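Local coordinates for formyltransferase (Francisella tularensis subsp. tularensis, PDB 4NV1), which is a dimeric enzyme of the formyltransferase family, with a Rossmann-like sheet flanked by helices, and holds bound dTDP-4-amino-4,6-dideoxyglucose in a pocket, at residues N21-K26 and E160-V165; L89-H94 and N172-I177; I121-E126 and D132-E137. One frame throughout, in Å; residues are numbered along the deposited sequence.

Contact 1. Residues N21-K26 and E160-V165; sequences NIIGSK and ELFTKV
Ile22 meets residues 160-165 of helix 147-170 with both of its branches. Its gamma methyl CG2 approaches the ring of Phe162 at CE2 (3.9 Å), whereas CD1, at the end of the other branch, lies nearest OG1 of Thr163, at 3.3 Å, and also approaches CD2 of Phe162 (4.1 Å). The approach to the oxygen is tight for a methyl, and the two side chains stand at about a right angle there. The first torsion of Ile22, chi1 -68°, sets CG2 anti to the backbone N and CG1 beside it; chi2, at 147°, then places CD1. Against Phe162 the approach of CG2 is oblique, neither over the ring nor at its rim. Ile23 reaches the same ring differently. Its CD1 comes in at the edge, near the ring plane, 4.2 Å from CZ of Phe162. Phe162 has its CG anti to the backbone N (chi1 175°), and its ring leans out from its own helix into the gap between the two. The ring also stacks with Phe19 and packs edge-to-face with Phe72. The polar side of the contact is indirect. One water accepts from Lys26 NZ (2.9 Å) and donates to Thr163 O (2.8 Å), and the ammonium also forms a salt bridge with Asp167 further along helix 147-170. The hydroxyl of Thr163 is bonded to Val159 O within its own helix, so its part against Ile22 is one of packing. The chemistry therefore implies a mainly apolar helix-helix seam, bordered by water and charge at the C-terminal end of helix 13-24.

Contact 2. Residues L89-H94 and N172-I177; sequences LCINIH and NKFTRI
Leu89 lays one methyl against the end of the Phe174 ring: CD2 is 3.8 Å from CZ of Phe174 and 3.9 Å from its CE1. Two nearly equal distances show that the methyl sits by the CE1-CZ bond, and it comes in obliquely to the ring. The two side chains arrive from opposite directions, Leu89 out of the strand and Phe174 from the loop. The bond from CA to CB of Leu89 already points at the loop, and CG anti to the backbone N (chi1 179°) carries CD2 on to the ring. In Phe174 the ring carbon CG lies between the backbone N and the carbonyl carbon (chi1 60°), a torsion that turns the ring toward Leu89. Ile91, two residues along on the same side of the strand, adds a looser touch, its CD1 4.5 Å from CZ of Phe174 and again oblique. Asn172 contributes at the margin, where its OD1 lies 4.1 Å from CD2 of Leu89. Asn172 has positive phi (46°) and ends helix 147-170 in a Schellman motif, which turns the chain from the helix into the loop that carries Phe174. Only 129 Å² is buried in all, consistent with a light apolar cover. Arg176, further along the loop, is tied to Asp132 by a salt bridge. Strand 89-94 runs between strand 70-74, its parallel neighbour, and strand 117-123, its antiparallel one; Leu89 touches Leu70 and Val123, one on each, while Ile91 also meets Ile169 of helix 147-170, and Phe174 packs back on Asp168 of that same helix.

Contact 3. Residues I121-E126 and D132-E137; sequences IHVMDE and DIIIQE
Ile121 and Ile135 put their side chains on one face of the sheet, where CD1 of Ile121 lies 3.6 Å from CG2 of Ile135, the two side by side and pointing the same way; His122 and Ile133 point to the other face. The backbones between them are joined by hydrogen bonds. Ile121 N donates to Ile135 O at 2.8 Å, nearly along the C=O axis (177°), while Ile121 O receives two donors: Ile134 N at 2.8 Å, tilted 16° from the carbonyl plane, and, weakly, Ile135 N at 3.3 Å. Further along, Val123 N is bonded to Asp132 O, also at 2.8 Å and with a similar tilt of 17°. Two residues, Ile134 and Ile135, thus face the single Ile121, and the register slips by one between the hydrogen-bonded pair Ile121-Ile135 and the non-hydrogen-bonded pair His122-Ile133. Ile134 sends CD1 between CG2 of Ile121 and CG2 of Val123 (4.0 Å from the latter), crossing Val123 at about a right angle. His122 touches by its CB, 3.3 Å from Asp132 O, while its imidazole leads away from residues 132-137. The nearest atoms of its side chain and the bound dTDP-4-amino-4,6-dideoxyglucose are about 10 Å apart. Leu161 of helix 147-170 touches both Ile121 and Ile135. All of this is characteristic of a classic beta bulge in an antiparallel hairpin, formed by the two strands at one edge of the mixed sheet.

Overall arrangement
Contact 3 is the buried one, holding the edge hairpin through backbone hydrogen bonds together with apolar packing. Contacts 1 and 2 are only partly buried and rest on apolar side chains, with a water bridge added in contact 1. Helix 147-170 links all three: it supplies one side of contact 1, leads into the loop of contact 2 and packs on the strands of contact 3. Ile121 CD1 lies 3.5 Å from Phe162 N, joining contacts 1 and 3, while Phe162 also touches Ile93 of strand 89-94. Contacts 2 and 3, centred about 5 Å apart, lie on neighbouring strands of one sheet, 89-94 and 117-123 respectively, and a probable Ile133-Ile177 backbone bond also joins them.

Contact 1. Residues N21-K26 and E160-V165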
loop_
_atom_site.group_PDB
_atom_site.type_symbol
_atom_site.label_atom_id
_atom_site.label_comp_id
_atom_site.label_asym_id
_atom_site.label_seq_id
_atom_site.Cartn_x
_atom_site.Cartn_y
_atom_site.Cartn_z
ATOM N N ASN A 21 18.121 -21.390 21.305
ATOM C CA ASN A 21 17.176 -21.531 22.382
ATOM C C ASN A 21 16.675 -22.942 22.631
ATOM O O ASN A 21 16.788 -23.502 23.724
ATOM C CB ASN A 21 15.971 -20.689 22.025
ATOM C CG ASN A 21 15.544 -19.891 23.190
ATOM O OD1 ASN A 21 14.937 -20.430 24.111
ATOM N ND2 ASN A 21 15.966 -18.635 23.213
ATOM N N ILE A 22 16.067 -23.501 21.595
ATOM C CA ILE A 22 15.608 -24.889 21.676
ATOM C C ILE A 22 16.778 -25.852 21.902
ATOM O O ILE A 22 16.718 -26.656 22.820
ATOM C CB ILE A 22 14.855 -25.246 20.391
ATOM C CG1 ILE A 22 13.564 -24.427 20.368
ATOM C CG2 ILE A 22 14.631 -26.757 20.272
ATOM C CD1 ILE A 22 13.194 -24.085 18.965
ATOM N N ILE A 23 17.813 -25.801 21.071
ATOM C CA ILE A 23 18.894 -26.771 21.154
ATOM C C ILE A 23 19.757 -26.637 22.402
ATOM O O ILE A 23 20.022 -27.648 23.055
ATOM C CB ILE A 23 19.788 -26.776 19.927
ATOM C CG1 ILE A 23 18.983 -27.134 18.692
ATOM C CG2 ILE A 23 20.862 -27.854 20.005
ATOM C CD1 ILE A 23 19.688 -26.681 17.430
ATOM N N GLY A 24 20.226 -25.424 22.719
ATOM C CA GLY A 24 20.865 -25.148 24.011
ATOM C C GLY A 24 20.083 -25.656 25.228
ATOM O O GLY A 24 20.668 -25.925 26.287
ATOM N N SER A 25 18.769 -25.844 25.123
ATOM C CA SER A 25 18.038 -26.384 26.276
ATOM C C SER A 25 18.272 -27.875 26.481
ATOM O O SER A 25 17.864 -28.399 27.491
ATOM C CB SER A 25 16.542 -26.070 26.219
ATOM O OG SER A 25 15.837 -27.046 25.467
ATOM N N LYS A 26 18.936 -28.564 25.561
ATOM C CA LYS A 26 18.931 -30.001 25.541
ATOM C C LYS A 26 20.200 -30.558 26.177
ATOM O O LYS A 26 21.277 -29.965 26.069
ATOM C CB LYS A 26 18.948 -30.498 24.100
ATOM C CG LYS A 26 17.777 -30.083 23.241
ATOM C CD LYS A 26 16.438 -30.631 23.723
ATOM C CE LYS A 26 15.315 -29.945 22.978
ATOM N NZ LYS A 26 14.013 -30.574 23.293
ATOM N N GLU A 160 7.816 -24.035 15.770
ATOM C CA GLU A 160 6.931 -24.915 16.517
ATOM C C GLU A 160 7.009 -26.395 16.115
ATOM O O GLU A 160 7.061 -27.288 16.966
ATOM C CB GLU A 160 5.517 -24.347 16.446
ATOM C CG GLU A 160 4.506 -25.277 17.068
ATOM C CD GLU A 160 3.100 -25.095 16.509
ATOM O OE1 GLU A 160 2.228 -25.798 17.054
ATOM O OE2 GLU A 160 2.859 -24.323 15.544
ATOM N N LEU A 161 7.147 -26.674 14.826
ATOM C CA LEU A 161 7.291 -28.060 14.388
ATOM C C LEU A 161 8.661 -28.632 14.777
ATOM O O LEU A 161 8.785 -29.748 15.219
ATOM C CB LEU A 161 7.087 -28.223 12.899
ATOM C CG LEU A 161 5.686 -27.903 12.376
ATOM C CD1 LEU A 161 5.674 -28.232 10.911
ATOM C CD2 LEU A 161 4.532 -28.737 12.919
ATOM N N PHE A 162 9.703 -27.815 14.745
ATOM C CA PHE A 162 11.035 -28.309 15.091
ATOM C C PHE A 162 11.105 -28.571 16.596
ATOM O O PHE A 162 11.711 -29.549 17.072
ATOM C CB PHE A 162 12.047 -27.247 14.667
ATOM C CG PHE A 162 13.448 -27.548 15.072
ATOM C CD1 PHE A 162 14.175 -28.486 14.387
ATOM C CD2 PHE A 162 14.053 -26.846 16.069
ATOM C CE1 PHE A 162 15.496 -28.753 14.731
ATOM C CE2 PHE A 162 15.351 -27.117 16.458
ATOM C CZ PHE A 162 16.079 -28.071 15.780
ATOM N N THR A 163 10.509 -27.653 17.363
ATOM C CA THR A 163 10.394 -27.822 18.805
ATOM C C THR A 163 9.725 -29.203 19.108
ATOM O O THR A 163 10.197 -29.960 19.935
ATOM C CB THR A 163 9.591 -26.660 19.413
ATOM O OG1 THR A 163 10.201 -25.403 19.095
ATOM C CG2 THR A 163 9.403 -26.806 20.887
ATOM N N LYS A 164 8.668 -29.546 18.393
ATOM C CA LYS A 164 7.914 -30.785 18.607
ATOM C C LYS A 164 8.692 -32.035 18.231
ATOM O O LYS A 164 8.430 -33.095 18.762
ATOM C CB LYS A 164 6.613 -30.706 17.819
ATOM C CG LYS A 164 5.542 -31.733 18.192
ATOM C CD LYS A 164 4.206 -31.536 17.471
ATOM C CE LYS A 164 3.266 -32.723 17.666
ATOM N NZ LYS A 164 2.456 -32.946 16.423
ATOM N N VAL A 165 9.646 -31.966 17.309
ATOM C CA VAL A 165 10.264 -33.192 16.846
ATOM C C VAL A 165 11.769 -33.316 17.134
ATOM O O VAL A 165 12.358 -34.374 16.848
ATOM C CB VAL A 165 10.028 -33.474 15.348
ATOM C CG1 VAL A 165 8.548 -33.683 15.029
ATOM C CG2 VAL A 165 10.720 -32.433 14.450
HETATM O O HOH W 1 11.779 -29.190 22.126
#

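Contact 2. Residues L89-H94 and N172-I177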
loop_
_atom_site.group_PDB
_atom_site.type_symbol
_atom_site.label_atom_id
_atom_site.label_comp_id
_atom_site.label_asym_id
_atom_site.label_seq_id
_atom_site.Cartn_x
_atom_site.Cartn_y
_atom_site.Cartn_z
ATOM N N LEU A 89 23.141 -37.829 8.457
ATOM C CA LEU A 89 21.768 -37.369 8.476
ATOM C C LEU A 89 21.636 -35.848 8.515
ATOM O O LEU A 89 22.010 -35.187 9.487
ATOM C CB LEU A 89 21.100 -37.993 9.705
ATOM C CG LEU A 89 19.656 -37.677 10.021
ATOM C CD1 LEU A 89 18.836 -37.974 8.785
ATOM C CD2 LEU A 89 19.226 -38.533 11.210
ATOM N N CYS A 90 21.039 -35.305 7.471
ATOM C CA CYS A 90 20.861 -33.860 7.281
ATOM C C CYS A 90 19.340 -33.645 7.128
ATOM O O CYS A 90 18.640 -34.345 6.399
ATOM C CB CYS A 90 21.586 -33.420 6.009
ATOM S SG CYS A 90 23.359 -33.708 6.188
ATOM N N ILE A 91 18.843 -32.720 7.913
ATOM C CA ILE A 91 17.426 -32.426 7.956
ATOM C C ILE A 91 17.219 -30.939 7.679
ATOM O O ILE A 91 17.943 -30.076 8.168
ATOM C CB ILE A 91 16.870 -32.907 9.285
ATOM C CG1 ILE A 91 16.966 -34.472 9.292
ATOM C CG2 ILE A 91 15.531 -32.275 9.598
ATOM C CD1 ILE A 91 16.693 -35.042 10.659
ATOM N N ASN A 92 16.299 -30.712 6.764
ATOM C CA ASN A 92 15.923 -29.372 6.360
ATOM C C ASN A 92 14.629 -28.934 7.015
ATOM O O ASN A 92 13.659 -29.681 7.080
ATOM C CB ASN A 92 15.739 -29.390 4.859
ATOM C CG ASN A 92 15.609 -27.994 4.248
ATOM O OD1 ASN A 92 15.172 -27.903 3.142
ATOM N ND2 ASN A 92 16.073 -26.948 4.905
ATOM N N ILE A 93 14.604 -27.693 7.466
ATOM C CA ILE A 93 13.449 -27.119 8.090
ATOM C C ILE A 93 13.101 -26.032 7.106
ATOM O O ILE A 93 13.865 -25.066 6.928
ATOM C CB ILE A 93 13.807 -26.620 9.497
ATOM C CG1 ILE A 93 14.137 -27.815 10.409
ATOM C CG2 ILE A 93 12.670 -25.835 10.147
ATOM C CD1 ILE A 93 15.589 -28.091 10.657
ATOM N N HIS A 94 11.941 -26.205 6.473
ATOM C CA HIS A 94 11.624 -25.553 5.192
ATOM C C HIS A 94 10.316 -24.737 5.241
ATOM O O HIS A 94 9.267 -25.302 5.566
ATOM C CB HIS A 94 11.543 -26.663 4.134
ATOM C CG HIS A 94 11.077 -26.226 2.788
ATOM N ND1 HIS A 94 11.731 -25.275 2.025
ATOM C CD2 HIS A 94 10.033 -26.656 2.039
ATOM C CE1 HIS A 94 11.081 -25.102 0.888
ATOM N NE2 HIS A 94 10.049 -25.936 0.865
ATOM N N ASN A 172 17.254 -40.349 17.508
ATOM C CA ASN A 172 17.300 -41.138 16.316
ATOM C C ASN A 172 16.155 -42.181 16.109
ATOM O O ASN A 172 16.393 -43.229 15.508
ATOM C CB ASN A 172 18.619 -41.861 16.248
ATOM C CG ASN A 172 18.939 -42.241 14.831
ATOM O OD1 ASN A 172 18.583 -41.539 13.900
ATOM N ND2 ASN A 172 19.560 -43.382 14.649
ATOM N N LYS A 173 14.971 -41.857 16.606
ATOM C CA LYS A 173 13.705 -42.539 16.303
ATOM C C LYS A 173 12.579 -41.515 15.979
ATOM O O LYS A 173 11.951 -40.928 16.845
ATOM C CB LYS A 173 13.363 -43.398 17.503
ATOM C CG LYS A 173 11.931 -43.799 17.785
ATOM C CD LYS A 173 11.919 -44.784 18.968
ATOM C CE LYS A 173 11.002 -45.981 18.761
ATOM N NZ LYS A 173 11.557 -46.855 17.679
ATOM N N PHE A 174 12.347 -41.288 14.694
ATOM C CA PHE A 174 11.494 -40.168 14.227
ATOM C C PHE A 174 10.750 -40.563 12.959
ATOM O O PHE A 174 11.144 -41.458 12.266
ATOM C CB PHE A 174 12.355 -38.924 13.978
ATOM C CG PHE A 174 13.436 -39.091 12.961
ATOM C CD1 PHE A 174 14.706 -39.425 13.336
ATOM C CD2 PHE A 174 13.219 -38.774 11.656
ATOM C CE1 PHE A 174 15.704 -39.622 12.413
ATOM C CE2 PHE A 174 14.218 -38.915 10.720
ATOM C CZ PHE A 174 15.475 -39.329 11.101
ATOM N N THR A 175 9.689 -39.853 12.653
ATOM C CA THR A 175 8.837 -40.173 11.567
ATOM C C THR A 175 9.592 -39.960 10.298
ATOM O O THR A 175 10.321 -38.984 10.167
ATOM C CB THR A 175 7.635 -39.233 11.721
ATOM O OG1 THR A 175 6.966 -39.645 12.917
ATOM C CG2 THR A 175 6.734 -39.187 10.497
ATOM N N ARG A 176 9.356 -40.857 9.344
ATOM C CA ARG A 176 9.793 -40.708 7.981
ATOM C C ARG A 176 8.693 -41.163 7.022
ATOM O O ARG A 176 8.422 -42.358 6.886
ATOM C CB ARG A 176 11.037 -41.552 7.788
ATOM C CG ARG A 176 12.187 -41.026 8.639
ATOM C CD ARG A 176 13.491 -41.782 8.320
ATOM N NE ARG A 176 14.011 -41.519 6.969
ATOM C CZ ARG A 176 15.306 -41.507 6.703
ATOM N NH1 ARG A 176 16.173 -41.766 7.680
ATOM N NH2 ARG A 176 15.718 -41.208 5.487
ATOM N N ILE A 177 8.054 -40.193 6.364
ATOM C CA ILE A 177 7.077 -40.468 5.356
ATOM C C ILE A 177 7.455 -39.950 3.958
ATOM O O ILE A 177 7.752 -38.757 3.778
ATOM C CB ILE A 177 5.688 -39.997 5.790
ATOM C CG1 ILE A 177 5.221 -40.793 7.008
ATOM C CG2 ILE A 177 4.724 -40.318 4.651
ATOM C CD1 ILE A 177 4.174 -40.041 7.798
#

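Contact 3. Residues I121-E126 and D132-E137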
loop_
_atom_site.group_PDB
_atom_site.type_symbol
_atom_site.label_atom_id
_atom_site.label_comp_id
_atom_site.label_asym_id
_atom_site.label_seq_id
_atom_site.Cartn_x
_atom_site.Cartn_y
_atom_site.Cartn_z
ATOM N N ILE A 121 9.527 -30.203 7.730
ATOM C CA ILE A 121 10.828 -30.751 8.127
ATOM C C ILE A 121 10.994 -32.100 7.509
ATOM O O ILE A 121 10.129 -32.994 7.621
ATOM C CB ILE A 121 10.930 -30.906 9.635
ATOM C CG1 ILE A 121 10.624 -29.596 10.319
ATOM C CG2 ILE A 121 12.309 -31.440 10.001
ATOM C CD1 ILE A 121 10.389 -29.666 11.799
ATOM N N HIS A 122 12.083 -32.242 6.793
ATOM C CA HIS A 122 12.268 -33.426 5.998
ATOM C C HIS A 122 13.738 -33.757 5.925
ATOM O O HIS A 122 14.618 -32.885 6.045
ATOM C CB HIS A 122 11.684 -33.247 4.592
ATOM C CG HIS A 122 12.424 -32.255 3.753
ATOM N ND1 HIS A 122 12.170 -30.900 3.795
ATOM C CD2 HIS A 122 13.409 -32.425 2.842
ATOM C CE1 HIS A 122 12.982 -30.273 2.962
ATOM N NE2 HIS A 122 13.759 -31.175 2.391
ATOM N N VAL A 123 14.004 -35.040 5.749
ATOM C CA VAL A 123 15.364 -35.512 5.588
ATOM C C VAL A 123 15.925 -35.129 4.234
ATOM O O VAL A 123 15.339 -35.431 3.229
ATOM C CB VAL A 123 15.441 -37.040 5.788
ATOM C CG1 VAL A 123 16.885 -37.554 5.651
ATOM C CG2 VAL A 123 14.870 -37.414 7.158
ATOM N N MET A 124 17.137 -34.589 4.185
ATOM C CA MET A 124 17.655 -34.126 2.899
ATOM C C MET A 124 18.168 -35.304 2.103
ATOM O O MET A 124 18.639 -36.314 2.658
ATOM C CB MET A 124 18.744 -33.065 3.086
ATOM C CG MET A 124 18.294 -31.913 3.941
ATOM S SD MET A 124 19.549 -30.739 4.499
ATOM C CE MET A 124 20.346 -30.374 2.957
ATOM N N ASP A 125 17.992 -35.132 0.800
ATOM C CA ASP A 125 18.287 -36.016 -0.315
ATOM C C ASP A 125 19.141 -35.243 -1.327
ATOM O O ASP A 125 19.417 -34.047 -1.145
ATOM C CB ASP A 125 16.979 -36.300 -1.061
ATOM C CG ASP A 125 16.517 -37.703 -0.913
ATOM O OD1 ASP A 125 17.384 -38.602 -0.829
ATOM O OD2 ASP A 125 15.277 -37.890 -0.939
ATOM N N GLU A 126 19.510 -35.898 -2.422
ATOM C CA GLU A 126 20.117 -35.189 -3.563
ATOM C C GLU A 126 19.271 -34.094 -4.266
ATOM O O GLU A 126 19.823 -33.111 -4.783
ATOM C CB GLU A 126 20.633 -36.220 -4.549
ATOM C CG GLU A 126 21.595 -37.173 -3.844
ATOM C CD GLU A 126 22.704 -37.706 -4.738
ATOM O OE1 GLU A 126 23.166 -38.836 -4.457
ATOM O OE2 GLU A 126 23.109 -37.020 -5.710
ATOM N N ASP A 132 12.246 -37.917 2.495
ATOM C CA ASP A 132 11.332 -38.213 3.617
ATOM C C ASP A 132 10.884 -37.106 4.528
ATOM O O ASP A 132 11.674 -36.461 5.225
ATOM C CB ASP A 132 11.921 -39.293 4.539
ATOM C CG ASP A 132 11.872 -40.699 3.923
ATOM O OD1 ASP A 132 11.275 -40.888 2.829
ATOM O OD2 ASP A 132 12.487 -41.592 4.536
ATOM N N ILE A 133 9.577 -37.001 4.672
ATOM C CA ILE A 133 9.011 -36.043 5.564
ATOM C C ILE A 133 8.864 -36.542 6.997
ATOM O O ILE A 133 8.293 -37.590 7.323
ATOM C CB ILE A 133 7.605 -35.582 5.106
ATOM C CG1 ILE A 133 7.701 -34.972 3.723
ATOM C CG2 ILE A 133 7.054 -34.559 6.088
ATOM C CD1 ILE A 133 6.356 -34.719 3.071
ATOM N N ILE A 134 9.311 -35.706 7.909
ATOM C CA ILE A 134 9.261 -36.053 9.291
ATOM C C ILE A 134 8.031 -35.518 9.922
ATOM O O ILE A 134 7.378 -36.187 10.746
ATOM C CB ILE A 134 10.437 -35.433 10.015
ATOM C CG1 ILE A 134 11.750 -36.000 9.467
ATOM C CG2 ILE A 134 10.237 -35.502 11.482
ATOM C CD1 ILE A 134 12.987 -35.452 10.110
ATOM N N ILE A 135 7.784 -34.250 9.619
ATOM C CA ILE A 135 6.623 -33.555 10.110
ATOM C C ILE A 135 6.353 -32.315 9.213
ATOM O O ILE A 135 7.304 -31.629 8.783
ATOM C CB ILE A 135 6.733 -33.192 11.573
ATOM C CG1 ILE A 135 5.352 -32.908 12.135
ATOM C CG2 ILE A 135 7.601 -31.964 11.898
ATOM C CD1 ILE A 135 5.241 -32.311 13.517
ATOM N N GLN A 136 5.075 -32.057 8.918
ATOM C CA GLN A 136 4.731 -30.830 8.182
ATOM C C GLN A 136 3.333 -30.403 8.525
ATOM O O GLN A 136 2.493 -31.239 8.931
ATOM C CB GLN A 136 4.835 -31.051 6.699
ATOM C CG GLN A 136 3.718 -31.933 6.155
ATOM C CD GLN A 136 3.920 -32.168 4.699
ATOM O OE1 GLN A 136 3.294 -33.057 4.163
ATOM N NE2 GLN A 136 4.782 -31.381 4.026
ATOM N N GLU A 137 3.073 -29.114 8.379
ATOM C CA GLU A 137 1.722 -28.615 8.649
ATOM C C GLU A 137 1.332 -27.457 7.736
ATOM O O GLU A 137 2.090 -26.469 7.531
ATOM C CB GLU A 137 1.569 -28.287 10.130
ATOM C CG GLU A 137 0.128 -28.019 10.531
ATOM C CD GLU A 137 0.011 -27.523 11.962
ATOM O OE1 GLU A 137 0.927 -27.742 12.790
ATOM O OE2 GLU A 137 -1.030 -26.910 12.290
#